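PDB 3IM8: malonyl acyl carrier protein transacylase from Streptococcus pneumoniae, which probably transfers the malonyl group from malonyl-CoA to holo-acyl carrier protein, the step that supplies malonyl units for fatty acid synthesis. Local coordinates for residues E121-D126 and G196-S201; L202-S207 and Q247-V252. One frame throughout, in Å; residues are numbered along the deposited sequence.

Contact 1: residues E121-D126 and G196-S201; sequences EAAPAD and GPFHTS. With ACT (acetate ion), chain B.
Ala123 meets Gly196, Pro197 and Phe198 where the chain leaves helix 105-122 and passes the inverse gamma turn centred on Pro197, beside the predicted catalytic His199 of this acyl transferase domain. The turn is closed by the bond from Phe198 N to Gly196 O, and it presents the ring of Pro197 to the methyl of Ala123, with CD 3.7 Å from CB. A side chain on Gly196 would run into Ala123 O, so glycine suits the place; its CA lies 3.3 Å from Pro124 O and makes a CA-H...O contact with Ala123 O. Phe198 can be followed outward from CB, which lies 4.1 Å from acetate O. Its CG stands anti to the carbonyl carbon (chi1 -66°), and the ring then reaches between the acetate and Ala123. CD1 comes 3.6 Å from acetate O, which approaches obliquely, while the acetate methyl lies at the ring edge, in its plane, by CD1 and CE1. Across the ring, CE2 packs against Ala123 CB at 4.0 Å. A flat, apolar side chain can thus line the acetate site and pack against Ala123. Ser90 and Arg115 also bond the acetate, whose O accepts a hydrogen bond from His199 NE2 at 2.7 Å.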
loop_
_atom_site.group_PDB
_atom_site.type_symbol
_atom_site.label_atom_id
_atom_site.label_comp_id
_atom_site.label_asym_id
_atom_site.label_seq_id
_atom_site.Cartn_x
_atom_site.Cartn_y
_atom_site.Cartn_z
ATOM N N GLU A 121 9.329 -10.819 -10.151
ATOM C CA GLU A 121 10.183 -11.212 -11.288
ATOM C C GLU A 121 10.829 -9.997 -11.954
ATOM O O GLU A 121 11.971 -10.037 -12.329
ATOM C CB GLU A 121 9.395 -12.063 -12.311
ATOM C CG GLU A 121 8.439 -11.293 -13.230
ATOM C CD GLU A 121 7.431 -12.170 -14.019
ATOM O OE1 GLU A 121 7.520 -12.181 -15.275
ATOM O OE2 GLU A 121 6.531 -12.799 -13.385
ATOM N N ALA A 122 10.085 -8.911 -12.098
ATOM C CA ALA A 122 10.593 -7.769 -12.804
ATOM C C ALA A 122 11.586 -7.003 -11.924
ATOM O O ALA A 122 12.513 -6.384 -12.432
ATOM C CB ALA A 122 9.452 -6.871 -13.261
ATOM N N ALA A 123 11.403 -7.051 -10.601
ATOM C CA ALA A 123 12.267 -6.310 -9.708
ATOM C C ALA A 123 12.508 -7.101 -8.414
ATOM O O ALA A 123 11.763 -6.903 -7.442
ATOM C CB ALA A 123 11.652 -4.915 -9.408
ATOM N N PRO A 124 13.524 -8.019 -8.387
ATOM C CA PRO A 124 13.617 -8.854 -7.142
ATOM C C PRO A 124 13.961 -8.024 -5.872
ATOM O O PRO A 124 14.507 -6.898 -5.983
ATOM C CB PRO A 124 14.692 -9.932 -7.487
ATOM C CG PRO A 124 14.759 -9.944 -9.044
ATOM C CD PRO A 124 14.469 -8.479 -9.443
ATOM N N ALA A 125 13.657 -8.585 -4.694
ATOM C CA ALA A 125 13.704 -7.855 -3.405
ATOM C C ALA A 125 15.066 -7.270 -3.040
ATOM O O ALA A 125 15.146 -6.236 -2.336
ATOM C CB ALA A 125 13.201 -8.731 -2.254
ATOM N N ASP A 126 16.125 -7.899 -3.534
ATOM C CA ASP A 126 17.463 -7.404 -3.245
ATOM C C ASP A 126 18.049 -6.540 -4.371
ATOM O O ASP A 126 19.128 -5.999 -4.183
ATOM C CB ASP A 126 18.425 -8.583 -2.917
ATOM C CG ASP A 126 19.751 -8.124 -2.229
ATOM O OD1 ASP A 126 20.799 -8.690 -2.604
ATOM O OD2 ASP A 126 19.761 -7.217 -1.343
ATOM N N GLY A 196 12.285 -4.659 -4.224
ATOM C CA GLY A 196 12.828 -4.114 -5.450
ATOM C C GLY A 196 12.491 -2.627 -5.591
ATOM O O GLY A 196 11.666 -2.090 -4.821
ATOM N N PRO A 197 13.105 -1.933 -6.579
ATOM C CA PRO A 197 12.796 -0.503 -6.703
ATOM C C PRO A 197 11.398 -0.277 -7.362
ATOM O O PRO A 197 11.334 0.169 -8.473
ATOM C CB PRO A 197 13.957 0.029 -7.568
ATOM C CG PRO A 197 14.379 -1.156 -8.452
ATOM C CD PRO A 197 13.888 -2.436 -7.738
ATOM N N PHE A 198 10.322 -0.615 -6.636
ATOM C CA PHE A 198 8.928 -0.494 -7.062
ATOM C C PHE A 198 8.582 0.997 -7.227
ATOM O O PHE A 198 9.187 1.870 -6.559
ATOM C CB PHE A 198 8.012 -1.107 -5.985
ATOM C CG PHE A 198 8.155 -2.601 -5.800
ATOM C CD1 PHE A 198 7.620 -3.202 -4.681
ATOM C CD2 PHE A 198 8.762 -3.405 -6.757
ATOM C CE1 PHE A 198 7.676 -4.600 -4.494
ATOM C CE2 PHE A 198 8.844 -4.797 -6.588
ATOM C CZ PHE A 198 8.299 -5.399 -5.443
ATOM N N HIS A 199 7.613 1.301 -8.089
ATOM C CA HIS A 199 7.099 2.688 -8.297
ATOM C C HIS A 199 8.122 3.603 -9.027
ATOM O O HIS A 199 8.150 4.826 -8.833
ATOM C CB HIS A 199 6.504 3.312 -7.011
ATOM C CG HIS A 199 5.619 2.379 -6.236
ATOM N ND1 HIS A 199 4.339 2.057 -6.639
ATOM C CD2 HIS A 199 5.843 1.678 -5.096
ATOM C CE1 HIS A 199 3.812 1.193 -5.786
ATOM N NE2 HIS A 199 4.702 0.952 -4.835
ATOM N N THR A 200 8.899 2.959 -9.929
ATOM C CA THR A 200 9.816 3.594 -10.896
ATOM C C THR A 200 9.623 2.899 -12.281
ATOM O O THR A 200 9.016 1.813 -12.365
ATOM C CB THR A 200 11.310 3.464 -10.435
ATOM O OG1 THR A 200 11.808 2.135 -10.673
ATOM C CG2 THR A 200 11.488 3.841 -8.932
ATOM N N SER A 201 10.133 3.516 -13.355
ATOM C CA SER A 201 10.091 2.883 -14.707
ATOM C C SER A 201 10.691 1.487 -14.803
ATOM O O SER A 201 10.374 0.731 -15.732
ATOM C CB SER A 201 10.793 3.755 -15.728
ATOM O OG SER A 201 10.888 5.055 -15.183
HETATM C C ACT B . 4.354 -2.514 -3.024
HETATM O O ACT B . 4.588 -1.452 -3.719
HETATM O OXT ACT B . 3.368 -3.382 -3.333
HETATM C CH3 ACT B . 5.329 -2.599 -1.864
#

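Contact 2: residues L202-S207 and Q247-V252; sequences LLEPAS and QVKEPV
Leu203 and Ser207, one turn apart at the start of helix 204-215, receive Val248 and Lys249 from the loop that follows helix 240-247. The tight part is buried. Val248 turns its CG2 branch onto Ser207, 3.6 Å from CB, while Leu203 lays CB and CD2 against the backbone of Val248, CD2 coming 3.3 Å from Val248 O. The small serine takes the valine branch against its CB; the backbones are nearest at Leu203 and Lys249, whose CA atoms are 5.0 Å apart. The hydroxyl of Ser207 is turned back to its own helix, where OG donates to Glu204 O at 2.7 Å, in the carbonyl plane and on a lone pair. With chi1 at 77°, OG sits between the backbone N and the carbonyl carbon, within range of that carbonyl one turn earlier. Beyond CG, Lys249 runs extended across this serine, its CE 3.4 Å from Ser207 OG.

Only the margin between Lys249 and Glu204 is loose. The two side chains lie alongside each other and point the same way, Lys249 CD 3.9 Å from Glu204 CG. Yet Glu204 OE1 and Lys249 NZ remain 4.1 Å apart, too far for a salt bridge, so any attraction is probably weak. Long chains suit this partly exposed margin: their methylenes pack together and the charged ends can probably meet solvent. On the buried side, Met119 of helix 105-122 touches both Leu203 and Val248, and beyond the loop Val252 joins strand 154-161 through backbone bonds to Ala157 and Tyr159.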
loop_
_atom_site.group_PDB
_atom_site.type_symbol
_atom_site.label_atom_id
_atom_site.label_comp_id
_atom_site.label_asym_id
_atom_site.label_seq_id
_atom_site.Cartn_x
_atom_site.Cartn_y
_atom_site.Cartn_z
ATOM N N LEU A 202 11.553 1.129 -13.856
ATOM C CA LEU A 202 12.106 -0.242 -13.851
ATOM C C LEU A 202 10.981 -1.242 -13.854
ATOM O O LEU A 202 11.139 -2.370 -14.325
ATOM C CB LEU A 202 13.059 -0.476 -12.682
ATOM C CG LEU A 202 14.275 0.450 -12.810
ATOM C CD1 LEU A 202 14.938 0.716 -11.474
ATOM C CD2 LEU A 202 15.269 -0.071 -13.878
ATOM N N LEU A 203 9.809 -0.819 -13.375
ATOM C CA LEU A 203 8.684 -1.756 -13.288
ATOM C C LEU A 203 7.796 -1.770 -14.513
ATOM O O LEU A 203 6.760 -2.444 -14.518
ATOM C CB LEU A 203 7.853 -1.504 -12.012
ATOM C CG LEU A 203 8.491 -2.356 -10.891
ATOM C CD1 LEU A 203 9.928 -1.885 -10.559
ATOM C CD2 LEU A 203 7.622 -2.390 -9.655
ATOM N N GLU A 204 8.189 -1.038 -15.552
ATOM C CA GLU A 204 7.419 -0.978 -16.813
ATOM C C GLU A 204 7.095 -2.372 -17.377
ATOM O O GLU A 204 5.951 -2.633 -17.708
ATOM C CB GLU A 204 8.081 -0.031 -17.853
ATOM C CG GLU A 204 7.075 0.688 -18.813
ATOM C CD GLU A 204 6.573 -0.241 -19.923
ATOM O OE1 GLU A 204 5.551 0.025 -20.575
ATOM O OE2 GLU A 204 7.213 -1.272 -20.153
ATOM N N PRO A 205 8.086 -3.284 -17.439
ATOM C CA PRO A 205 7.745 -4.678 -17.798
ATOM C C PRO A 205 6.645 -5.315 -16.909
ATOM O O PRO A 205 5.726 -6.009 -17.418
ATOM C CB PRO A 205 9.080 -5.440 -17.615
ATOM C CG PRO A 205 10.171 -4.385 -17.817
ATOM C CD PRO A 205 9.552 -3.065 -17.315
ATOM N N ALA A 206 6.730 -5.098 -15.599
ATOM C CA ALA A 206 5.681 -5.587 -14.711
ATOM C C ALA A 206 4.310 -5.010 -15.150
ATOM O O ALA A 206 3.322 -5.766 -15.326
ATOM C CB ALA A 206 6.005 -5.267 -13.222
ATOM N N SER A 207 4.274 -3.688 -15.355
ATOM C CA SER A 207 3.027 -2.970 -15.647
ATOM C C SER A 207 2.310 -3.450 -16.933
ATOM O O SER A 207 1.073 -3.361 -17.037
ATOM C CB SER A 207 3.273 -1.475 -15.692
ATOM O OG SER A 207 3.873 -1.133 -16.897
ATOM N N GLN A 247 0.266 2.604 -11.552
ATOM C CA GLN A 247 0.605 2.623 -10.131
ATOM C C GLN A 247 1.915 1.900 -9.789
ATOM O O GLN A 247 2.669 2.409 -8.950
ATOM C CB GLN A 247 -0.540 2.073 -9.272
ATOM C CG GLN A 247 -0.342 2.191 -7.780
ATOM C CD GLN A 247 -0.779 0.893 -7.058
ATOM O OE1 GLN A 247 -0.502 -0.227 -7.531
ATOM N NE2 GLN A 247 -1.466 1.044 -5.927
ATOM N N VAL A 248 2.177 0.752 -10.422
ATOM C CA VAL A 248 3.370 -0.093 -10.121
ATOM C C VAL A 248 4.690 0.560 -10.592
ATOM O O VAL A 248 5.773 0.290 -10.068
ATOM C CB VAL A 248 3.202 -1.624 -10.562
ATOM C CG1 VAL A 248 2.046 -2.309 -9.840
ATOM C CG2 VAL A 248 3.019 -1.783 -12.070
ATOM N N LYS A 249 4.576 1.496 -11.534
ATOM C CA LYS A 249 5.752 2.137 -12.115
ATOM C C LYS A 249 5.788 3.651 -11.895
ATOM O O LYS A 249 6.655 4.312 -12.439
ATOM C CB LYS A 249 5.850 1.784 -13.628
ATOM C CG LYS A 249 4.729 2.452 -14.472
ATOM C CD LYS A 249 4.852 2.191 -15.973
ATOM C CE LYS A 249 3.468 2.239 -16.570
ATOM N NZ LYS A 249 3.564 2.456 -18.011
ATOM N N GLU A 250 4.846 4.216 -11.128
ATOM C CA GLU A 250 4.846 5.676 -10.814
ATOM C C GLU A 250 4.817 5.965 -9.289
ATOM O O GLU A 250 4.473 5.067 -8.500
ATOM C CB GLU A 250 3.677 6.358 -11.540
ATOM C CG GLU A 250 3.886 6.366 -13.033
ATOM C CD GLU A 250 2.834 7.125 -13.800
ATOM O OE1 GLU A 250 2.270 8.113 -13.290
ATOM O OE2 GLU A 250 2.594 6.721 -14.941
ATOM N N PRO A 251 5.191 7.195 -8.857
ATOM C CA PRO A 251 5.243 7.497 -7.403
ATOM C C PRO A 251 3.888 7.279 -6.696
ATOM O O PRO A 251 2.854 7.580 -7.240
ATOM C CB PRO A 251 5.673 8.966 -7.347
ATOM C CG PRO A 251 6.305 9.250 -8.689
ATOM C CD PRO A 251 5.679 8.333 -9.676
ATOM N N VAL A 252 3.920 6.700 -5.502
ATOM C CA VAL A 252 2.787 6.735 -4.555
ATOM C C VAL A 252 2.741 8.051 -3.737
ATOM O O VAL A 252 3.650 8.410 -3.002
ATOM C CB VAL A 252 2.816 5.515 -3.635
ATOM C CG1 VAL A 252 1.697 5.590 -2.574
ATOM C CG2 VAL A 252 2.692 4.223 -4.442
#

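In the fold
Contact 1 closes just before contact 2 opens: residues 196-201 run directly into 202-207, and the centres of the two contacts lie 8 Å apart on the same side of the chain's centre. Helix 105-122 serves both, ending in 121-126 and packing through Met119 against contact 2. One mixed sheet also links them: its outermost strands are 188-191, which leads toward 196-201, and 252-253, where 247-252 ends. The loops are joined at the predicted catalytic His199, which probably bonds through ND1 to Gln247 O and through its backbone N to Val248 O. Loop 247-252 thus probably helps hold His199, and Gln247 also bonds Ser90 O and Arg115, so both contacts frame the predicted active site.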